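Local atomic coordinates of acetyltransferase PA1377 (Pseudomonas aeruginosa, PDB entry 2VI7), a protein that probably transfers an acetyl group from acetyl-coenzyme A to an amine of a still unidentified substrate, as a member of the GNAT family of N-acetyltransferases. Residues Glu19-Thr22 with Ala23-Asp27; Leu111-Ala114 with Asp115-Asn119; Thr129-Ala132 with Pro133-Ala136; Leu135-Tyr138 with Arg139-Phe143. All blocks are in the same frame, centred on the assembly; numbering follows the deposited sequence.

Interaction 1 of 4, residues Glu19-Thr22 with Ala23-Asp27; sequences EGLT and ALYND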
loop_
_atom_site.group_PDB
_atom_site.type_symbol
_atom_site.label_atom_id
_atom_site.label_comp_id
_atom_site.label_asym_id
_atom_site.label_seq_id
_atom_site.Cartn_x
_atom_site.Cartn_y
_atom_site.Cartn_z
ATOM N N GLU A 19 -3.668 -26.293 2.843
ATOM C CA GLU A 19 -5.017 -26.799 3.059
ATOM C C GLU A 19 -5.633 -26.195 4.320
ATOM O O GLU A 19 -6.778 -25.740 4.301
ATOM C CB GLU A 19 -5.013 -28.330 3.163
ATOM C CG GLU A 19 -6.348 -28.962 2.769
ATOM C CD GLU A 19 -6.370 -30.479 2.939
ATOM O OE1 GLU A 19 -5.424 -31.147 2.453
ATOM O OE2 GLU A 19 -7.341 -30.989 3.553
ATOM N N GLY A 20 -4.867 -26.190 5.409
ATOM C CA GLY A 20 -5.352 -25.640 6.662
ATOM C C GLY A 20 -5.537 -24.132 6.630
ATOM O O GLY A 20 -6.475 -23.600 7.233
ATOM N N LEU A 21 -4.642 -23.437 5.932
ATOM C CA LEU A 21 -4.727 -21.984 5.830
ATOM C C LEU A 21 -5.969 -21.573 5.032
ATOM O O LEU A 21 -6.650 -20.601 5.366
ATOM C CB LEU A 21 -3.474 -21.414 5.154
ATOM C CG LEU A 21 -3.552 -19.892 5.026
ATOM C CD1 LEU A 21 -3.446 -19.270 6.409
ATOM C CD2 LEU A 21 -2.457 -19.381 4.132
ATOM N N THR A 22 -6.245 -22.324 3.971
ATOM C CA THR A 22 -7.397 -22.084 3.117
ATOM C C THR A 22 -8.679 -22.226 3.929
ATOM O O THR A 22 -9.601 -21.423 3.798
ATOM C CB THR A 22 -7.417 -23.082 1.967
ATOM O OG1 THR A 22 -6.242 -22.906 1.173
ATOM C CG2 THR A 22 -8.599 -22.844 1.091
ATOM N N ALA A 23 -8.725 -23.252 4.770
ATOM C CA ALA A 23 -9.881 -23.491 5.620
ATOM C C ALA A 23 -10.052 -22.333 6.595
ATOM O O ALA A 23 -11.178 -21.924 6.895
ATOM C CB ALA A 23 -9.704 -24.789 6.390
ATOM N N LEU A 24 -8.935 -21.812 7.093
ATOM C CA LEU A 24 -8.961 -20.697 8.038
ATOM C C LEU A 24 -9.751 -19.517 7.471
ATOM O O LEU A 24 -10.662 -18.994 8.107
ATOM C CB LEU A 24 -7.535 -20.237 8.365
ATOM C CG LEU A 24 -7.428 -18.990 9.254
ATOM C CD1 LEU A 24 -7.936 -19.325 10.656
ATOM C CD2 LEU A 24 -5.980 -18.495 9.288
ATOM N N TYR A 25 -9.395 -19.113 6.259
ATOM C CA TYR A 25 -10.043 -17.994 5.599
ATOM C C TYR A 25 -11.447 -18.303 5.095
ATOM O O TYR A 25 -12.204 -17.389 4.765
ATOM C CB TYR A 25 -9.151 -17.507 4.459
ATOM C CG TYR A 25 -7.866 -16.876 4.956
ATOM C CD1 TYR A 25 -6.676 -16.998 4.236
ATOM C CD2 TYR A 25 -7.843 -16.149 6.149
ATOM C CE1 TYR A 25 -5.490 -16.410 4.697
ATOM C CE2 TYR A 25 -6.672 -15.559 6.617
ATOM C CZ TYR A 25 -5.499 -15.691 5.887
ATOM O OH TYR A 25 -4.342 -15.093 6.335
ATOM N N ASN A 26 -11.800 -19.587 5.041
ATOM C CA ASN A 26 -13.129 -19.976 4.590
ATOM C C ASN A 26 -14.151 -19.752 5.698
ATOM O O ASN A 26 -15.345 -19.926 5.484
ATOM C CB ASN A 26 -13.148 -21.437 4.111
ATOM C CG ASN A 26 -12.698 -21.585 2.656
ATOM O OD1 ASN A 26 -12.224 -20.627 2.030
ATOM N ND2 ASN A 26 -12.839 -22.792 2.114
ATOM N N ASP A 27 -13.682 -19.375 6.884
ATOM C CA ASP A 27 -14.589 -19.071 7.986
ATOM C C ASP A 27 -14.871 -17.577 7.813
ATOM O O ASP A 27 -13.977 -16.749 7.985
ATOM C CB ASP A 27 -13.925 -19.323 9.345
ATOM C CG ASP A 27 -14.854 -19.012 10.527
ATOM O OD1 ASP A 27 -15.890 -18.337 10.323
ATOM O OD2 ASP A 27 -14.540 -19.433 11.665
#

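Interaction 2 of 4, residues Leu111-Ala114 with Asp115-Asn119; sequences LDIA and DNWMN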
loop_
_atom_site.group_PDB
_atom_site.type_symbol
_atom_site.label_atom_id
_atom_site.label_comp_id
_atom_site.label_asym_id
_atom_site.label_seq_id
_atom_site.Cartn_x
_atom_site.Cartn_y
_atom_site.Cartn_z
ATOM N N LEU A 111 6.879 -9.363 15.509
ATOM C CA LEU A 111 7.552 -8.169 16.002
ATOM C C LEU A 111 8.960 -8.485 16.491
ATOM O O LEU A 111 9.827 -7.614 16.484
ATOM C CB LEU A 111 6.729 -7.532 17.121
ATOM C CG LEU A 111 5.378 -6.993 16.655
ATOM C CD1 LEU A 111 4.629 -6.360 17.812
ATOM C CD2 LEU A 111 5.609 -5.991 15.540
ATOM N N ASP A 112 9.176 -9.725 16.929
ATOM C CA ASP A 112 10.492 -10.164 17.375
ATOM C C ASP A 112 11.382 -10.197 16.130
ATOM O O ASP A 112 12.531 -9.752 16.158
ATOM C CB ASP A 112 10.424 -11.570 17.983
ATOM C CG ASP A 112 11.815 -12.131 18.328
ATOM O OD1 ASP A 112 12.110 -13.301 17.980
ATOM O OD2 ASP A 112 12.615 -11.397 18.947
ATOM N N ILE A 113 10.835 -10.725 15.038
ATOM C CA ILE A 113 11.554 -10.807 13.775
ATOM C C ILE A 113 11.833 -9.406 13.233
ATOM O O ILE A 113 12.929 -9.121 12.746
ATOM C CB ILE A 113 10.737 -11.576 12.713
ATOM C CG1 ILE A 113 10.520 -13.025 13.151
ATOM C CG2 ILE A 113 11.446 -11.505 11.369
ATOM C CD1 ILE A 113 11.795 -13.830 13.305
ATOM N N ALA A 114 10.825 -8.540 13.322
ATOM C CA ALA A 114 10.925 -7.174 12.840
ATOM C C ALA A 114 11.961 -6.383 13.621
ATOM O O ALA A 114 12.779 -5.674 13.037
ATOM C CB ALA A 114 9.559 -6.490 12.937
ATOM N N ASP A 115 11.937 -6.523 14.943
ATOM C CA ASP A 115 12.862 -5.791 15.800
ATOM C C ASP A 115 14.271 -6.345 15.854
ATOM O O ASP A 115 15.236 -5.645 15.574
ATOM C CB ASP A 115 12.371 -5.737 17.254
ATOM C CG ASP A 115 11.025 -5.080 17.413
ATOM O OD1 ASP A 115 10.548 -4.437 16.460
ATOM O OD2 ASP A 115 10.450 -5.208 18.516
ATOM N N ASN A 116 14.380 -7.612 16.224
ATOM C CA ASN A 116 15.677 -8.232 16.425
ATOM C C ASN A 116 16.407 -8.850 15.263
ATOM O O ASN A 116 17.608 -9.079 15.350
ATOM C CB ASN A 116 15.554 -9.237 17.565
ATOM C CG ASN A 116 15.003 -8.597 18.817
ATOM O OD1 ASN A 116 15.518 -7.574 19.276
ATOM N ND2 ASN A 116 13.947 -9.180 19.371
ATOM N N TRP A 117 15.711 -9.109 14.171
ATOM C CA TRP A 117 16.382 -9.700 13.039
ATOM C C TRP A 117 16.367 -8.789 11.827
ATOM O O TRP A 117 17.387 -8.625 11.164
ATOM C CB TRP A 117 15.760 -11.057 12.740
ATOM C CG TRP A 117 15.814 -11.945 13.941
ATOM C CD1 TRP A 117 14.968 -11.928 15.014
ATOM C CD2 TRP A 117 16.806 -12.936 14.229
ATOM N NE1 TRP A 117 15.372 -12.847 15.953
ATOM C CE2 TRP A 117 16.497 -13.481 15.498
ATOM C CE3 TRP A 117 17.927 -13.420 13.538
ATOM C CZ2 TRP A 117 17.270 -14.488 16.091
ATOM C CZ3 TRP A 117 18.697 -14.424 14.128
ATOM C CH2 TRP A 117 18.361 -14.946 15.395
ATOM N N MET A 118 15.229 -8.175 11.539
ATOM C CA MET A 118 15.159 -7.290 10.388
ATOM C C MET A 118 15.593 -5.888 10.768
ATOM O O MET A 118 16.006 -5.108 9.910
ATOM C CB MET A 118 13.738 -7.237 9.822
ATOM C CG MET A 118 13.255 -8.490 9.112
ATOM S SD MET A 118 11.632 -8.170 8.417
ATOM C CE MET A 118 11.233 -9.723 7.661
ATOM N N ASN A 119 15.490 -5.578 12.057
ATOM C CA ASN A 119 15.854 -4.266 12.589
ATOM C C ASN A 119 15.027 -3.174 11.894
ATOM O O ASN A 119 15.557 -2.147 11.471
ATOM C CB ASN A 119 17.366 -4.033 12.402
ATOM C CG ASN A 119 17.906 -2.864 13.232
ATOM O OD1 ASN A 119 17.539 -2.683 14.394
ATOM N ND2 ASN A 119 18.805 -2.085 12.636
#

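Interaction 3 of 4, residues Thr129-Ala132 with Pro133-Ala136; sequences TDNA and PALA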
loop_
_atom_site.group_PDB
_atom_site.type_symbol
_atom_site.label_atom_id
_atom_site.label_comp_id
_atom_site.label_asym_id
_atom_site.label_seq_id
_atom_site.Cartn_x
_atom_site.Cartn_y
_atom_site.Cartn_z
ATOM N N THR A 129 -12.264 0.019 12.366
ATOM C CA THR A 129 -12.542 0.880 13.521
ATOM C C THR A 129 -13.415 0.312 14.636
ATOM O O THR A 129 -13.333 0.772 15.780
ATOM C CB THR A 129 -13.171 2.227 13.104
ATOM O OG1 THR A 129 -14.418 1.991 12.444
ATOM C CG2 THR A 129 -12.246 2.987 12.194
ATOM N N ASP A 130 -14.239 -0.684 14.329
ATOM C CA ASP A 130 -15.117 -1.263 15.344
ATOM C C ASP A 130 -14.639 -2.611 15.885
ATOM O O ASP A 130 -15.367 -3.277 16.627
ATOM C CB ASP A 130 -16.539 -1.393 14.783
ATOM C CG ASP A 130 -16.643 -2.415 13.655
ATOM O OD1 ASP A 130 -15.592 -2.899 13.177
ATOM O OD2 ASP A 130 -17.785 -2.731 13.242
ATOM N N ASN A 131 -13.421 -3.017 15.518
ATOM C CA ASN A 131 -12.856 -4.285 15.992
ATOM C C ASN A 131 -12.046 -3.999 17.257
ATOM O O ASN A 131 -10.830 -3.847 17.203
ATOM C CB ASN A 131 -11.954 -4.900 14.919
ATOM C CG ASN A 131 -11.544 -6.335 15.240
ATOM O OD1 ASN A 131 -11.798 -6.846 16.334
ATOM N ND2 ASN A 131 -10.896 -6.989 14.279
ATOM N N ALA A 132 -12.749 -3.932 18.387
ATOM C CA ALA A 132 -12.151 -3.636 19.683
ATOM C C ALA A 132 -11.061 -4.594 20.153
ATOM O O ALA A 132 -9.977 -4.159 20.539
ATOM C CB ALA A 132 -13.238 -3.522 20.733
ATOM N N PRO A 133 -11.335 -5.906 20.179
ATOM C CA PRO A 133 -10.248 -6.783 20.625
ATOM C C PRO A 133 -8.942 -6.648 19.811
ATOM O O PRO A 133 -7.853 -6.669 20.382
ATOM C CB PRO A 133 -10.863 -8.188 20.531
ATOM C CG PRO A 133 -12.091 -8.008 19.672
ATOM C CD PRO A 133 -12.591 -6.654 20.044
ATOM N N ALA A 134 -9.045 -6.503 18.490
ATOM C CA ALA A 134 -7.851 -6.371 17.655
ATOM C C ALA A 134 -7.119 -5.073 17.982
ATOM O O ALA A 134 -5.895 -5.044 18.074
ATOM C CB ALA A 134 -8.231 -6.397 16.180
ATOM N N LEU A 135 -7.880 -4.001 18.156
ATOM C CA LEU A 135 -7.315 -2.696 18.470
ATOM C C LEU A 135 -6.566 -2.762 19.791
ATOM O O LEU A 135 -5.506 -2.153 19.949
ATOM C CB LEU A 135 -8.432 -1.657 18.586
ATOM C CG LEU A 135 -8.329 -0.321 17.852
ATOM C CD1 LEU A 135 -9.449 0.575 18.360
ATOM C CD2 LEU A 135 -6.969 0.334 18.065
ATOM N N ALA A 136 -7.142 -3.491 20.743
ATOM C CA ALA A 136 -6.551 -3.650 22.061
ATOM C C ALA A 136 -5.252 -4.432 21.932
ATOM O O ALA A 136 -4.271 -4.132 22.611
ATOM C CB ALA A 136 -7.527 -4.383 22.993
#

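Interaction 4 of 4, residues Leu135-Tyr138 with Arg139-Phe143; sequences LALY and RKFGF. With SO4 (sulfate ion), chain E.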
loop_
_atom_site.group_PDB
_atom_site.type_symbol
_atom_site.label_atom_id
_atom_site.label_comp_id
_atom_site.label_asym_id
_atom_site.label_seq_id
_atom_site.Cartn_x
_atom_site.Cartn_y
_atom_site.Cartn_z
ATOM N N LEU A 135 -7.880 -4.001 18.156
ATOM C CA LEU A 135 -7.315 -2.696 18.470
ATOM C C LEU A 135 -6.566 -2.762 19.791
ATOM O O LEU A 135 -5.506 -2.153 19.949
ATOM C CB LEU A 135 -8.432 -1.657 18.586
ATOM C CG LEU A 135 -8.329 -0.321 17.852
ATOM C CD1 LEU A 135 -9.449 0.575 18.360
ATOM C CD2 LEU A 135 -6.969 0.334 18.065
ATOM N N ALA A 136 -7.142 -3.491 20.743
ATOM C CA ALA A 136 -6.551 -3.650 22.061
ATOM C C ALA A 136 -5.252 -4.432 21.932
ATOM O O ALA A 136 -4.271 -4.132 22.611
ATOM C CB ALA A 136 -7.527 -4.383 22.993
ATOM N N LEU A 137 -5.255 -5.430 21.051
ATOM C CA LEU A 137 -4.076 -6.259 20.816
ATOM C C LEU A 137 -2.919 -5.450 20.210
ATOM O O LEU A 137 -1.789 -5.512 20.695
ATOM C CB LEU A 137 -4.430 -7.432 19.890
ATOM C CG LEU A 137 -3.249 -8.290 19.411
ATOM C CD1 LEU A 137 -2.612 -8.975 20.594
ATOM C CD2 LEU A 137 -3.721 -9.328 18.416
ATOM N N TYR A 138 -3.205 -4.691 19.158
ATOM C CA TYR A 138 -2.186 -3.892 18.501
ATOM C C TYR A 138 -1.674 -2.800 19.427
ATOM O O TYR A 138 -0.493 -2.476 19.410
ATOM C CB TYR A 138 -2.746 -3.304 17.205
ATOM C CG TYR A 138 -3.301 -4.371 16.270
ATOM C CD1 TYR A 138 -2.642 -5.589 16.104
ATOM C CD2 TYR A 138 -4.482 -4.163 15.551
ATOM C CE1 TYR A 138 -3.142 -6.576 15.250
ATOM C CE2 TYR A 138 -4.993 -5.147 14.685
ATOM C CZ TYR A 138 -4.316 -6.352 14.545
ATOM O OH TYR A 138 -4.811 -7.339 13.719
ATOM N N ARG A 139 -2.558 -2.233 20.238
ATOM C CA ARG A 139 -2.154 -1.196 21.188
ATOM C C ARG A 139 -1.263 -1.805 22.271
ATOM O O ARG A 139 -0.338 -1.160 22.754
ATOM C CB ARG A 139 -3.379 -0.548 21.833
ATOM C CG ARG A 139 -4.059 0.463 20.948
ATOM C CD ARG A 139 -5.337 0.969 21.574
ATOM N NE ARG A 139 -5.905 2.075 20.805
ATOM C CZ ARG A 139 -7.130 2.555 20.988
ATOM N NH1 ARG A 139 -7.923 2.026 21.909
ATOM N NH2 ARG A 139 -7.560 3.573 20.261
ATOM N N LYS A 140 -1.554 -3.044 22.656
ATOM C CA LYS A 140 -0.758 -3.747 23.653
ATOM C C LYS A 140 0.692 -3.849 23.175
ATOM O O LYS A 140 1.622 -3.763 23.977
ATOM C CB LYS A 140 -1.316 -5.156 23.867
ATOM C CG LYS A 140 -0.340 -6.114 24.532
ATOM C CD LYS A 140 -0.869 -7.534 24.561
ATOM C CE LYS A 140 0.248 -8.534 24.855
ATOM N NZ LYS A 140 1.027 -8.208 26.091
ATOM N N PHE A 141 0.878 -4.031 21.866
ATOM C CA PHE A 141 2.214 -4.168 21.280
ATOM C C PHE A 141 2.881 -2.885 20.796
ATOM O O PHE A 141 3.829 -2.940 20.018
ATOM C CB PHE A 141 2.205 -5.193 20.130
ATOM C CG PHE A 141 2.169 -6.635 20.593
ATOM C CD1 PHE A 141 0.953 -7.286 20.824
ATOM C CD2 PHE A 141 3.354 -7.325 20.860
ATOM C CE1 PHE A 141 0.920 -8.599 21.319
ATOM C CE2 PHE A 141 3.331 -8.641 21.358
ATOM C CZ PHE A 141 2.115 -9.278 21.589
ATOM N N GLY A 142 2.382 -1.739 21.249
ATOM C CA GLY A 142 2.971 -0.466 20.875
ATOM C C GLY A 142 2.454 0.248 19.641
ATOM O O GLY A 142 2.994 1.296 19.283
ATOM N N PHE A 143 1.442 -0.294 18.971
ATOM C CA PHE A 143 0.921 0.384 17.786
ATOM C C PHE A 143 0.060 1.562 18.208
ATOM O O PHE A 143 -0.706 1.482 19.167
ATOM C CB PHE A 143 0.071 -0.546 16.915
ATOM C CG PHE A 143 0.862 -1.561 16.148
ATOM C CD1 PHE A 143 1.288 -2.738 16.760
ATOM C CD2 PHE A 143 1.177 -1.348 14.806
ATOM C CE1 PHE A 143 2.017 -3.694 16.047
ATOM C CE2 PHE A 143 1.907 -2.299 14.083
ATOM C CZ PHE A 143 2.330 -3.480 14.707
HETATM S S SO4 E . -4.058 5.211 20.005
HETATM O O1 SO4 E . -4.505 4.060 19.203
HETATM O O2 SO4 E . -2.929 5.888 19.336
HETATM O O3 SO4 E . -5.175 6.177 20.172
HETATM O O4 SO4 E . -3.612 4.686 21.300
#

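Interaction 1 of 4, residues Glu19-Thr22 with Ala23-Asp27
Leu-21 meets two side chains of the next helical turn through one methyl group. Its CD1 lies 3.9 Å from CD2 of Leu-24. The same CD1 is also 3.9 Å from CE1 of Tyr-25, so the methyl fills the corner between a leucine branch and the tyrosine ring. Leu-21 gets there with CG anti to the backbone N (chi1 179°), which carries the branch forward along the helix. The backbone makes the usual i to i+4 helical bonds. Tyr-25 N gives a fairly straight bond to Leu-21 O at 3.2 Å, and Leu-24 N binds Gly-20 O at 3.0 Å. The last of them is weak: Asn-26 N reaches Thr-22 O at 3.1 Å with a bent N-H (125°). The hydroxyl of Thr-22 turns back to Val-18 O, one turn earlier, and Asn-26 OD1 accepts from Gln-40 N. Further out, Leu-21, Leu-24 and Tyr-25 all press on Ser-72 of strand 68-77, while Arg-45 of helix 42-49 touches Leu-21 and Tyr-25. Asp-27 then caps Ala-29 N at the start of the next helix. This is i to i+3 and i to i+4 packing on the inner side of helix 18-25, the first helix of the GNAT fold here.

Interaction 2 of 4, residues Leu111-Ala114 with Asp115-Asn119
Asp-112 holds CG anti to its own backbone N (chi1 174°), while Asn-116 turns CG back beside its N (chi1 -55°). These two settings bring carboxylate and amide together one helical turn apart. Asn-116 ND2 donates to Asp-112 OD2 at 2.6 Å, a short bond. The oxygen is met nearly end-on and lies in the amide plane, yet the two flat groups are turned 62° against each other. Trp-117 lies alongside Asp-112, and its CD1 edge comes 3.5 Å from Asp-112 O, in the ring plane. Ile-113 divides its branches between two partners. Its CD1 is 4.1 Å from Trp-117 CD1, and its CG2 is 4.1 Å from CE of the extended Met-118. Ile-113 O takes two backbone bonds: Met-118 N at 2.8 Å, almost in line with the carbonyl, and Trp-117 N at 3.1 Å from above the carbonyl plane. The bond from Met-118 spans five residues and marks a widened, pi-type turn. On another side Asp-115 forms a salt bridge with Arg-167, and Asn-119 OD1 accepts from Arg-169. Asn-119 leaves the helix with positive phi. The arrangement is a pi-type C-terminal turn on helix 102-117, the crossover helix of the beta-alpha-beta unit between strands 86-95 and 122-128.

Interaction 3 of 4, residues Thr129-Ala132 with Pro133-Ala136
Helix 132-140 starts here, with Asn-131 at the N-cap position and Ala-132 and Pro-133 in the first turn. The Asn-131 amide sits against the outside of that turn. Its ND2 is 3.3 Å from CB of Ala-134, and its OD1 is 3.5 Å from CG of Pro-133. The asparagine side chain and the proline ring cross at about a right angle. The oxygen end of the amide is turned to the ring and the nitrogen end to the alanine methyl. Asn-131 has CG anti to the backbone N (chi1 -169°), which swings the amide forward over the turn. The backbone carbonyl of the same residue makes the first helical bond: Leu-135 N donates to Asn-131 O at 3.1 Å, in the carbonyl plane. The next follows at once, with Ala-136 N bound to Ala-132 O at 2.9 Å. Pro-133 suits this place, because a first-turn residue has no helical acceptor for an N-H and proline has none to give. In the fold, the loop 129-131 carries the chain from strand 122-128 into the helix. Thr-129 still pairs through its backbone with Asp-161 of strand 158-168, and Asp-130 forms a salt bridge with Arg-155. Leu-135, one turn into the helix, touches Tyr-163 and Met-165 of that same strand 158-168.

Interaction 4 of 4, residues Leu135-Tyr138 with Arg139-Phe143
Arg-139 passes obliquely across Leu-135 and ends on a sulfate ion. Its CB lies 3.3 Å from Leu-135 O, the carbonyl that also accepts from Arg-139 N. CG stays close to that oxygen too. The chain is extended from CG to NE, and CD passes near the methyl CD2 of Leu-135. CD2 of Leu-135 then covers one face of the guanidinium, offset toward its rim and 3.4 Å from NE of Arg-139. The edge of the group serves the anion: NE donates to sulfate O1 at 2.9 Å, in the plane of the guanidinium. NH2 adds a weak bond to the same O1, and Thr-145 OG1 also binds the ion. The sulfate probably came from the crystallisation liquor.

Leu-137 and Phe-141 lie side by side on another flank, with CD1 of Leu-137 3.6 Å from CE1 of Phe-141. Leu-137 O approaches the edge of that ring, in its plane. The helix closes with a Schellman motif. Phe-143 N binds Tyr-138 O at 2.9 Å, Gly-142 N binds Arg-139 O at 3.2 Å, and Gly-142 is the C-prime residue with positive phi. This reversal sets CB of Phe-143 4.0 Å from CB of Tyr-138.

Tyr-138 sends its hydroxyl to Val-93 N of strand 86-95 and packs on Leu-125 and Val-127 of strand 122-128. Phe-143 also reaches Leu-125, while Phe-141 leans on Leu-107 of helix 102-117. Arg-139 touches Met-165 of strand 158-168.

How the interactions relate
All four contacts are local, each within one continuous run of chain. The first three follow in series, and the fourth begins on the last residues of the third, Leu-135 and Ala-136. None closes a long loop, and none crosses another. Interaction 1 comes first, on helix 18-25, about 27 Å between centres from interaction 2 and on the opposite side of the chain's centre. Interaction 2 finishes helix 102-117. After strand 122-128, interactions 3 and 4 cover the start and the end of helix 132-140. Interactions 2 and 4 meet in space: CD1 of Leu-111 packs 3.4 Å from CD2 of Phe-141 and also touches Phe-143. That contact joins helix 102-117 to the end of helix 132-140.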